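Local coordinates for protein benzoylformate decarboxylase (Mycobacterium smegmatis, PDB 4Q9D) that belongs to the thiamine diphosphate-dependent enzyme family, is built from three domains with parallel sheets, and binds a magnesium ion near its C-terminal sheet, at residues B[52-57]-B[83-88]; B[133-138]-B[166-171]; B[141-146]-B[175-180]; B[414-419]-B[451-456]. All coordinates share one frame; numbering follows the deposited sequence.

Overall arrangement
The four contacts fall into two touching pairs. Contacts 2 and 3, centres about 17 Å apart, interlock along the chain: the first segment of contact 2 runs into helix 138-150, which carries the first segment of contact 3, the loop after strand 157-162 supplies both second segments, and W166 CH2 meets F142 CE1 at 3.6 Å. Contact 1 in the N-terminal and contact 4 in the C-terminal cofactor-binding domain, centres about 16 Å apart, touch where M56 CG lies 3.5 Å from G414 N. Contacts 2 and 4 have centres about 37 Å apart. Contact 4 includes the start of strand 454-460, whose far end leads to N461 and E463, magnesium ligands together with D434.

Contact 1: B[52-57]-B[83-88]; sequences SALAMA and GSLVAA
L54 reaches from helix 52-57 onto S84, L85 and A88 of helix 83-88, and its side chain makes most of this contact. The two helices run nearly parallel, with 16° between their directions and 8.6 Å between the axes of the short segments. From the base of L54 outward, CB lies 4.0 Å from S84 CB. Next, CG stands anti to the backbone N (chi1 -166°), which carries both methyl branches across to the other helix. CD2 settles by the backbone, 3.5 Å from S84 O, and also touches A88 CB at 4.0 Å. CD1 takes the other branch and meets L85 CB at 4.1 Å. A branched leucine suits the place because one methyl, CD2, can lie across S84 and A88, a turn apart, while the other, CD1, reaches L85.

Beside it the helices meet through small residues. A55 and S84 are the nearest pair, their CA atoms 5.4 Å apart, and A55 CB rests 3.7 Å from S84 OG. That hydroxyl donates a hydrogen bond to A51 O, so serine can occupy a buried helix surface with its polar atom satisfied.

L54 also packs on L95 and I97 of strand 95-101, and A88 joins it on L95, so the helix pair lies against the parallel sheet of the N-terminal domain. A55 touches P410 of helix 408-421, while V86 faces M121 of a second subunit.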
# COMPACT_ATOMS: atom_id res chain seq x y z
N SER B 52 -12.46 4.58 21.42
CA SER B 52 -13.43 3.94 22.31
C SER B 52 -14.53 3.21 21.54
O SER B 52 -14.90 2.11 21.89
CB SER B 52 -14.08 4.99 23.22
OG SER B 52 -13.26 5.22 24.35
N ALA B 53 -15.06 3.84 20.49
CA ALA B 53 -16.10 3.20 19.70
C ALA B 53 -15.64 1.83 19.18
O ALA B 53 -16.36 0.85 19.27
CB ALA B 53 -16.50 4.11 18.52
N LEU B 54 -14.45 1.77 18.61
CA LEU B 54 -14.05 0.53 17.98
C LEU B 54 -13.69 -0.54 19.04
O LEU B 54 -14.06 -1.70 18.88
CB LEU B 54 -12.92 0.78 16.98
CG LEU B 54 -12.59 -0.34 15.99
CD1 LEU B 54 -11.85 0.24 14.79
CD2 LEU B 54 -11.69 -1.42 16.69
N ALA B 55 -13.02 -0.14 20.13
CA ALA B 55 -12.67 -1.09 21.20
C ALA B 55 -13.93 -1.58 21.91
O ALA B 55 -14.00 -2.71 22.33
CB ALA B 55 -11.68 -0.44 22.21
N MET B 56 -14.94 -0.71 22.00
CA MET B 56 -16.23 -1.08 22.58
C MET B 56 -16.89 -2.15 21.69
O MET B 56 -17.42 -3.14 22.19
CB MET B 56 -17.13 0.16 22.66
CG MET B 56 -18.25 0.09 23.67
SD MET B 56 -19.14 1.67 23.72
CE MET B 56 -17.83 2.73 24.35
N ALA B 57 -16.84 -1.95 20.38
CA ALA B 57 -17.42 -2.91 19.45
C ALA B 57 -16.69 -4.21 19.58
O ALA B 57 -17.31 -5.28 19.51
CB ALA B 57 -17.34 -2.39 17.98
N GLY B 83 -5.63 2.66 16.40
CA GLY B 83 -4.97 1.95 17.49
C GLY B 83 -5.83 0.79 17.98
O GLY B 83 -5.37 -0.33 18.19
N SER B 84 -7.10 1.06 18.21
CA SER B 84 -8.04 -0.00 18.60
C SER B 84 -8.18 -1.02 17.46
O SER B 84 -8.40 -2.21 17.70
CB SER B 84 -9.41 0.59 18.94
OG SER B 84 -9.33 1.46 20.04
N LEU B 85 -8.06 -0.56 16.22
CA LEU B 85 -8.12 -1.48 15.09
C LEU B 85 -7.01 -2.59 15.19
O LEU B 85 -7.28 -3.77 15.00
CB LEU B 85 -8.04 -0.70 13.74
CG LEU B 85 -8.02 -1.61 12.52
CD1 LEU B 85 -9.32 -2.47 12.42
CD2 LEU B 85 -7.78 -0.78 11.22
N VAL B 86 -5.79 -2.20 15.50
CA VAL B 86 -4.70 -3.17 15.68
C VAL B 86 -5.09 -4.22 16.72
O VAL B 86 -4.97 -5.41 16.48
CB VAL B 86 -3.40 -2.46 16.15
CG1 VAL B 86 -2.22 -3.48 16.39
CG2 VAL B 86 -2.99 -1.41 15.15
N ALA B 87 -5.62 -3.76 17.86
CA ALA B 87 -6.08 -4.68 18.90
C ALA B 87 -7.15 -5.67 18.41
O ALA B 87 -7.09 -6.85 18.70
CB ALA B 87 -6.59 -3.89 20.13
N ALA B 88 -8.15 -5.17 17.68
CA ALA B 88 -9.21 -6.01 17.14
C ALA B 88 -8.63 -7.01 16.14
O ALA B 88 -9.03 -8.18 16.08
CB ALA B 88 -10.32 -5.14 16.47

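Contact 2: B[133-138]-B[166-171]; sequences ARAEDV and WDKPAL
W166 opens its segment by offering one indole face to V138, whose CG1 lies 4.2 Å from the centroid of the six-membered ring and 28° off its normal, a CH-pi contact. The broad ring suits a buried position: F34 and helix 7-18 pack on it too. At K168 the aliphatic part does the touching. CG rests 3.7 Å from A135 CB, then the chain bends at chi2 (-69°) and takes NZ away to D164 O, so lysine lends carbon to the contact and keeps its charge elsewhere. These loops belong to a beta-alpha-beta crossover: 133-138 leads from strand 128-130 into helix 138-150, whereas the loop 166-171 follows the neighbouring parallel strand 157-162. P169 joins in through its carbonyl, where one water donates to P169 O at 2.7 Å and to E136 OE2 at 2.6 Å. A second water links L171 N with E136 O, accepting from the first at 2.9 Å and donating to the second. L171 lays its isobutyl group across the stem of E136, CG to CB 3.8 Å, and its CD1 meets R134 NH2 obliquely at 3.7 Å; that guanidinium, salt-bridged to D137 OD1, has E136 CB over one face.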
# COMPACT_ATOMS: atom_id res chain seq x y z
N ALA B 133 -17.42 0.42 -6.31
CA ALA B 133 -17.28 1.08 -7.62
C ALA B 133 -18.58 1.81 -8.00
O ALA B 133 -18.59 2.63 -8.91
CB ALA B 133 -16.97 0.03 -8.68
N ARG B 134 -19.69 1.51 -7.31
CA ARG B 134 -20.94 2.20 -7.59
C ARG B 134 -21.92 2.03 -6.43
O ARG B 134 -21.83 1.05 -5.69
CB ARG B 134 -21.55 1.70 -8.90
CG ARG B 134 -21.97 0.26 -8.84
CD ARG B 134 -22.75 -0.23 -10.09
NE ARG B 134 -23.17 -1.62 -9.84
CZ ARG B 134 -24.15 -2.26 -10.48
NH1 ARG B 134 -24.81 -1.66 -11.45
NH2 ARG B 134 -24.46 -3.50 -10.15
N ALA B 135 -22.83 3.00 -6.26
CA ALA B 135 -23.83 2.98 -5.19
C ALA B 135 -24.58 1.66 -5.10
O ALA B 135 -24.87 1.18 -4.00
CB ALA B 135 -24.82 4.11 -5.36
N GLU B 136 -24.87 1.07 -6.24
CA GLU B 136 -25.78 -0.09 -6.29
C GLU B 136 -25.19 -1.34 -5.66
O GLU B 136 -25.93 -2.27 -5.32
CB GLU B 136 -26.18 -0.40 -7.75
CG GLU B 136 -27.18 0.58 -8.34
CD GLU B 136 -26.54 1.86 -8.91
OE1 GLU B 136 -25.29 2.04 -8.84
OE2 GLU B 136 -27.30 2.69 -9.43
N ASP B 137 -23.87 -1.37 -5.53
CA ASP B 137 -23.19 -2.53 -4.96
C ASP B 137 -22.95 -2.39 -3.45
O ASP B 137 -22.38 -3.28 -2.84
CB ASP B 137 -21.82 -2.75 -5.61
CG ASP B 137 -21.91 -3.17 -7.03
OD1 ASP B 137 -22.90 -3.87 -7.40
OD2 ASP B 137 -20.97 -2.82 -7.76
N VAL B 138 -23.37 -1.28 -2.86
CA VAL B 138 -23.19 -1.10 -1.41
C VAL B 138 -23.77 -2.31 -0.63
O VAL B 138 -23.09 -2.88 0.21
CB VAL B 138 -23.75 0.25 -0.96
CG1 VAL B 138 -23.91 0.34 0.57
CG2 VAL B 138 -22.87 1.36 -1.48
N TRP B 166 -26.35 6.30 -0.55
CA TRP B 166 -27.41 5.72 0.28
C TRP B 166 -28.81 6.02 -0.27
O TRP B 166 -29.73 5.23 -0.11
CB TRP B 166 -27.27 6.26 1.72
CG TRP B 166 -26.04 5.69 2.41
CD1 TRP B 166 -24.87 6.34 2.66
CD2 TRP B 166 -25.85 4.33 2.84
NE1 TRP B 166 -23.97 5.48 3.25
CE2 TRP B 166 -24.55 4.24 3.37
CE3 TRP B 166 -26.66 3.19 2.83
CZ2 TRP B 166 -24.04 3.07 3.92
CZ3 TRP B 166 -26.15 2.01 3.36
CH2 TRP B 166 -24.85 1.96 3.89
N ASP B 167 -28.95 7.18 -0.92
CA ASP B 167 -30.24 7.59 -1.46
C ASP B 167 -30.49 7.12 -2.88
O ASP B 167 -31.53 7.39 -3.44
CB ASP B 167 -30.41 9.11 -1.35
CG ASP B 167 -30.55 9.55 0.10
OD1 ASP B 167 -31.03 8.71 0.91
OD2 ASP B 167 -30.18 10.71 0.44
N LYS B 168 -29.56 6.37 -3.46
CA LYS B 168 -29.78 5.85 -4.80
C LYS B 168 -30.80 4.69 -4.82
O LYS B 168 -30.92 3.95 -3.85
CB LYS B 168 -28.44 5.47 -5.44
CG LYS B 168 -27.46 6.67 -5.52
CD LYS B 168 -28.01 7.68 -6.55
CE LYS B 168 -26.99 8.76 -6.89
NZ LYS B 168 -26.85 9.69 -5.76
N PRO B 169 -31.53 4.52 -5.93
CA PRO B 169 -32.44 3.37 -6.04
C PRO B 169 -31.67 2.06 -5.89
O PRO B 169 -30.63 1.92 -6.53
CB PRO B 169 -33.00 3.48 -7.48
CG PRO B 169 -32.91 4.95 -7.80
CD PRO B 169 -31.62 5.44 -7.08
N ALA B 170 -32.16 1.13 -5.08
CA ALA B 170 -31.53 -0.19 -4.98
C ALA B 170 -31.81 -1.02 -6.23
O ALA B 170 -32.80 -0.80 -6.89
CB ALA B 170 -32.05 -0.93 -3.77
N LEU B 171 -30.96 -1.99 -6.53
CA LEU B 171 -31.22 -2.94 -7.60
C LEU B 171 -32.38 -3.88 -7.26
O LEU B 171 -32.96 -4.49 -8.14
CB LEU B 171 -29.98 -3.80 -7.85
CG LEU B 171 -28.70 -3.14 -8.34
CD1 LEU B 171 -27.57 -4.15 -8.24
CD2 LEU B 171 -28.87 -2.64 -9.76
O HOH W 1 -28.68 -2.28 -4.77
O HOH W 2 -29.80 2.89 -8.93

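Contact 3: B[141-146]-B[175-180]; sequences AFMQAY and AVRSVS. With FMT (formic acid), chain G.
M143, on a helical turn, and R177, in an extended strand-like run, are the nearest backbone neighbours, with CA atoms 7.2 Å apart; side chains fill the interval. M143 projects with CG anti to the backbone N (chi1 -178°), and bends further out bring SD in front of R177 N, which gives it a weak hydrogen bond of 3.5 Å at 165°. The methyl CE continues to R177 O, also 3.5 Å away. A long, flexible thioether suits this gap because it can follow the backbone closely. In return R177 folds back, setting NE 3.6 Å from M143 CG and presenting the guanidinium edge to Q144 CA. The polar end of R177 is held by A306 O of the fourth subunit. A formic acid molecule, probably from the crystallisation liquor, bridges the segments further along: V179 N donates to its O2 at 2.8 Å, while Y146 OH approaches O1 at the ring edge, at a distance too short (2.5 Å) to be trusted closely. The segment 175-180 is the connecting chain on the way from the N-terminal sheet to the central domain, a link characteristic of three-domain thiamine diphosphate enzymes, here threaded between its own helix 138-150 and another subunit.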
# COMPACT_ATOMS: atom_id res chain seq x y z
N ALA B 141 -21.71 -5.30 -0.96
CA ALA B 141 -20.40 -5.03 -0.31
C ALA B 141 -20.47 -5.30 1.19
O ALA B 141 -19.54 -5.87 1.79
CB ALA B 141 -19.96 -3.61 -0.56
N PHE B 142 -21.59 -4.94 1.80
CA PHE B 142 -21.83 -5.33 3.20
C PHE B 142 -21.89 -6.84 3.38
O PHE B 142 -21.32 -7.38 4.35
CB PHE B 142 -23.08 -4.63 3.76
CG PHE B 142 -22.82 -3.24 4.29
CD1 PHE B 142 -22.90 -2.13 3.45
CD2 PHE B 142 -22.51 -3.04 5.62
CE1 PHE B 142 -22.68 -0.86 3.93
CE2 PHE B 142 -22.27 -1.74 6.11
CZ PHE B 142 -22.35 -0.66 5.26
N MET B 143 -22.54 -7.55 2.46
CA MET B 143 -22.63 -9.01 2.61
C MET B 143 -21.23 -9.58 2.52
O MET B 143 -20.85 -10.50 3.25
CB MET B 143 -23.51 -9.62 1.50
CG MET B 143 -23.68 -11.14 1.66
SD MET B 143 -24.65 -11.53 3.14
CE MET B 143 -23.39 -12.30 4.17
N GLN B 144 -20.46 -9.03 1.59
CA GLN B 144 -19.10 -9.47 1.39
C GLN B 144 -18.23 -9.13 2.63
O GLN B 144 -17.38 -9.95 3.06
CB GLN B 144 -18.57 -8.81 0.09
CG GLN B 144 -17.21 -9.23 -0.32
CD GLN B 144 -16.84 -8.79 -1.76
OE1 GLN B 144 -15.68 -8.55 -2.03
NE2 GLN B 144 -17.81 -8.78 -2.69
N ALA B 145 -18.46 -7.95 3.21
CA ALA B 145 -17.68 -7.56 4.39
C ALA B 145 -17.90 -8.60 5.50
O ALA B 145 -16.94 -9.05 6.14
CB ALA B 145 -18.04 -6.17 4.89
N TYR B 146 -19.16 -8.97 5.70
CA TYR B 146 -19.55 -9.99 6.68
C TYR B 146 -18.90 -11.33 6.35
O TYR B 146 -18.38 -12.00 7.23
CB TYR B 146 -21.10 -10.14 6.71
CG TYR B 146 -21.64 -11.24 7.64
CD1 TYR B 146 -22.27 -10.91 8.84
CD2 TYR B 146 -21.57 -12.59 7.29
CE1 TYR B 146 -22.80 -11.89 9.67
CE2 TYR B 146 -22.08 -13.58 8.12
CZ TYR B 146 -22.69 -13.23 9.31
OH TYR B 146 -23.19 -14.20 10.14
N ALA B 175 -29.15 -10.16 -1.66
CA ALA B 175 -29.04 -11.59 -1.41
C ALA B 175 -28.45 -11.82 -0.02
O ALA B 175 -27.57 -11.07 0.42
CB ALA B 175 -28.18 -12.26 -2.48
N VAL B 176 -28.95 -12.83 0.67
CA VAL B 176 -28.51 -13.14 2.02
C VAL B 176 -27.70 -14.42 1.90
O VAL B 176 -28.20 -15.45 1.44
CB VAL B 176 -29.73 -13.35 2.97
CG1 VAL B 176 -29.26 -13.57 4.43
CG2 VAL B 176 -30.66 -12.14 2.90
N ARG B 177 -26.44 -14.36 2.27
CA ARG B 177 -25.60 -15.54 2.15
C ARG B 177 -25.17 -15.97 3.52
O ARG B 177 -25.27 -15.19 4.47
CB ARG B 177 -24.37 -15.23 1.32
CG ARG B 177 -24.72 -14.81 -0.09
CD ARG B 177 -23.43 -14.81 -0.92
NE ARG B 177 -22.58 -13.62 -0.69
CZ ARG B 177 -21.29 -13.67 -0.35
NH1 ARG B 177 -20.69 -14.84 -0.13
NH2 ARG B 177 -20.59 -12.55 -0.24
N SER B 178 -24.64 -17.19 3.61
CA SER B 178 -24.02 -17.68 4.83
C SER B 178 -22.69 -18.32 4.46
O SER B 178 -22.55 -18.85 3.35
CB SER B 178 -24.93 -18.69 5.58
OG SER B 178 -25.04 -19.93 4.86
N VAL B 179 -21.73 -18.28 5.38
CA VAL B 179 -20.37 -18.78 5.12
C VAL B 179 -19.90 -19.74 6.23
O VAL B 179 -20.49 -19.79 7.30
CB VAL B 179 -19.38 -17.59 5.00
CG1 VAL B 179 -19.81 -16.68 3.85
CG2 VAL B 179 -19.32 -16.77 6.33
N SER B 180 -18.87 -20.54 5.95
CA SER B 180 -18.12 -21.29 6.95
C SER B 180 -17.52 -20.35 7.99
O SER B 180 -16.81 -19.42 7.61
CB SER B 180 -16.90 -21.92 6.28
OG SER B 180 -17.25 -23.08 5.62
C FMT G . -22.21 -17.29 8.88
O1 FMT G . -22.50 -16.53 9.82
O2 FMT G . -22.63 -17.09 7.73

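Contact 4: B[414-419]-B[451-456]; sequences GIALGD and KLPIVF
A416 and I454 make the tightest of the apolar contacts: the alanine methyl CB points at the opposite segment and meets I454 CG1 at 3.7 Å and CD1 at 3.9 Å. The same methyl lies 4.0 Å from L452 CB and grazes the ring of P453. Alanine suits a place where the helix comes this near, the CA atoms of A416 and L452 being 6.2 Å apart. Beside it two leucines meet at about a right angle. L452 CG stands anti to its carbonyl carbon (chi1 -63°), which turns the isobutyl group onto the helix, with L452 CD1 3.8 Å from L417 CG and L452 CD2 3.9 Å from L417 CD2. L417 also touches F60 of helix 50-64, which ties this face to the N-terminal domain.

In the C-terminal domain this is a helix packed on a parallel sheet: helix 408-421 precedes strand 428-433, and strand 454-460 lies next to that strand.

Backbone bonding shapes the entry into the strand. K451, with positive phi, is the C-prime residue of a Schellman motif that ends helix 443-449, pairing L452 N with A447 O and K451 N with A448 O. P453 then centres an inverse gamma turn, closed by a weak bond of 2.9 Å from I454 N to L452 O. I454 and V455 go on to pair with T523 and V428 of the flanking strands.

Charged groups keep to the side of the apolar patch. D419 is buried, and its two oxygens make salt bridges, OD2 to R426 and OD1 to R422, which probably offset its charge.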
# COMPACT_ATOMS: atom_id res chain seq x y z
N GLY B 414 -18.28 -2.38 26.13
CA GLY B 414 -18.75 -3.29 25.10
C GLY B 414 -19.16 -4.67 25.61
O GLY B 414 -20.18 -5.21 25.20
N ILE B 415 -18.35 -5.26 26.49
CA ILE B 415 -18.67 -6.56 27.06
C ILE B 415 -19.98 -6.52 27.86
O ILE B 415 -20.82 -7.40 27.73
CB ILE B 415 -17.51 -7.08 27.97
CG1 ILE B 415 -16.29 -7.45 27.10
CG2 ILE B 415 -17.97 -8.29 28.80
CD1 ILE B 415 -14.92 -7.30 27.86
N ALA B 416 -20.15 -5.48 28.66
CA ALA B 416 -21.39 -5.37 29.45
C ALA B 416 -22.62 -5.14 28.55
O ALA B 416 -23.69 -5.72 28.80
CB ALA B 416 -21.27 -4.28 30.51
N LEU B 417 -22.47 -4.33 27.50
CA LEU B 417 -23.55 -4.17 26.51
C LEU B 417 -23.83 -5.51 25.87
O LEU B 417 -24.98 -5.86 25.64
CB LEU B 417 -23.17 -3.16 25.43
CG LEU B 417 -23.24 -1.71 25.89
CD1 LEU B 417 -22.48 -0.78 24.91
CD2 LEU B 417 -24.70 -1.28 26.04
N GLY B 418 -22.77 -6.27 25.59
CA GLY B 418 -22.92 -7.59 25.01
C GLY B 418 -23.67 -8.53 25.94
O GLY B 418 -24.57 -9.23 25.49
N ASP B 419 -23.27 -8.58 27.21
CA ASP B 419 -23.95 -9.43 28.20
C ASP B 419 -25.44 -9.10 28.23
O ASP B 419 -26.28 -9.99 28.23
CB ASP B 419 -23.37 -9.23 29.61
CG ASP B 419 -21.97 -9.78 29.75
OD1 ASP B 419 -21.57 -10.58 28.88
OD2 ASP B 419 -21.28 -9.41 30.73
N LYS B 451 -26.15 2.71 31.92
CA LYS B 451 -26.29 2.13 33.26
C LYS B 451 -25.74 0.71 33.31
O LYS B 451 -26.43 -0.21 33.71
CB LYS B 451 -27.75 2.13 33.69
CG LYS B 451 -28.34 3.54 33.91
CD LYS B 451 -29.84 3.41 34.18
CE LYS B 451 -30.48 4.76 34.44
NZ LYS B 451 -30.37 5.64 33.25
N LEU B 452 -24.49 0.53 32.88
CA LEU B 452 -23.93 -0.81 32.81
C LEU B 452 -23.36 -1.26 34.17
O LEU B 452 -22.82 -0.44 34.92
CB LEU B 452 -22.87 -0.85 31.70
CG LEU B 452 -23.45 -0.56 30.31
CD1 LEU B 452 -22.33 -0.32 29.28
CD2 LEU B 452 -24.33 -1.72 29.89
N PRO B 453 -23.48 -2.57 34.49
CA PRO B 453 -22.91 -3.08 35.75
C PRO B 453 -21.42 -3.32 35.58
O PRO B 453 -20.96 -4.47 35.45
CB PRO B 453 -23.66 -4.40 35.98
CG PRO B 453 -23.94 -4.89 34.56
CD PRO B 453 -24.19 -3.62 33.73
N ILE B 454 -20.67 -2.23 35.61
CA ILE B 454 -19.24 -2.30 35.51
C ILE B 454 -18.61 -1.61 36.71
O ILE B 454 -18.96 -0.48 37.05
CB ILE B 454 -18.72 -1.62 34.23
CG1 ILE B 454 -19.43 -2.17 32.98
CG2 ILE B 454 -17.19 -1.80 34.14
CD1 ILE B 454 -19.05 -1.38 31.74
N VAL B 455 -17.68 -2.31 37.35
CA VAL B 455 -16.92 -1.71 38.43
C VAL B 455 -15.50 -1.53 37.94
O VAL B 455 -14.79 -2.51 37.71
CB VAL B 455 -16.91 -2.62 39.70
CG1 VAL B 455 -16.14 -1.93 40.81
CG2 VAL B 455 -18.35 -2.94 40.14
N PHE B 456 -15.10 -0.28 37.74
CA PHE B 456 -13.75 0.04 37.28
C PHE B 456 -12.91 0.24 38.54
O PHE B 456 -13.15 1.17 39.31
CB PHE B 456 -13.74 1.35 36.45
CG PHE B 456 -14.55 1.29 35.17
CD1 PHE B 456 -14.03 0.69 34.02
CD2 PHE B 456 -15.83 1.81 35.12
CE1 PHE B 456 -14.77 0.64 32.82
CE2 PHE B 456 -16.60 1.75 33.92
CZ PHE B 456 -16.06 1.15 32.78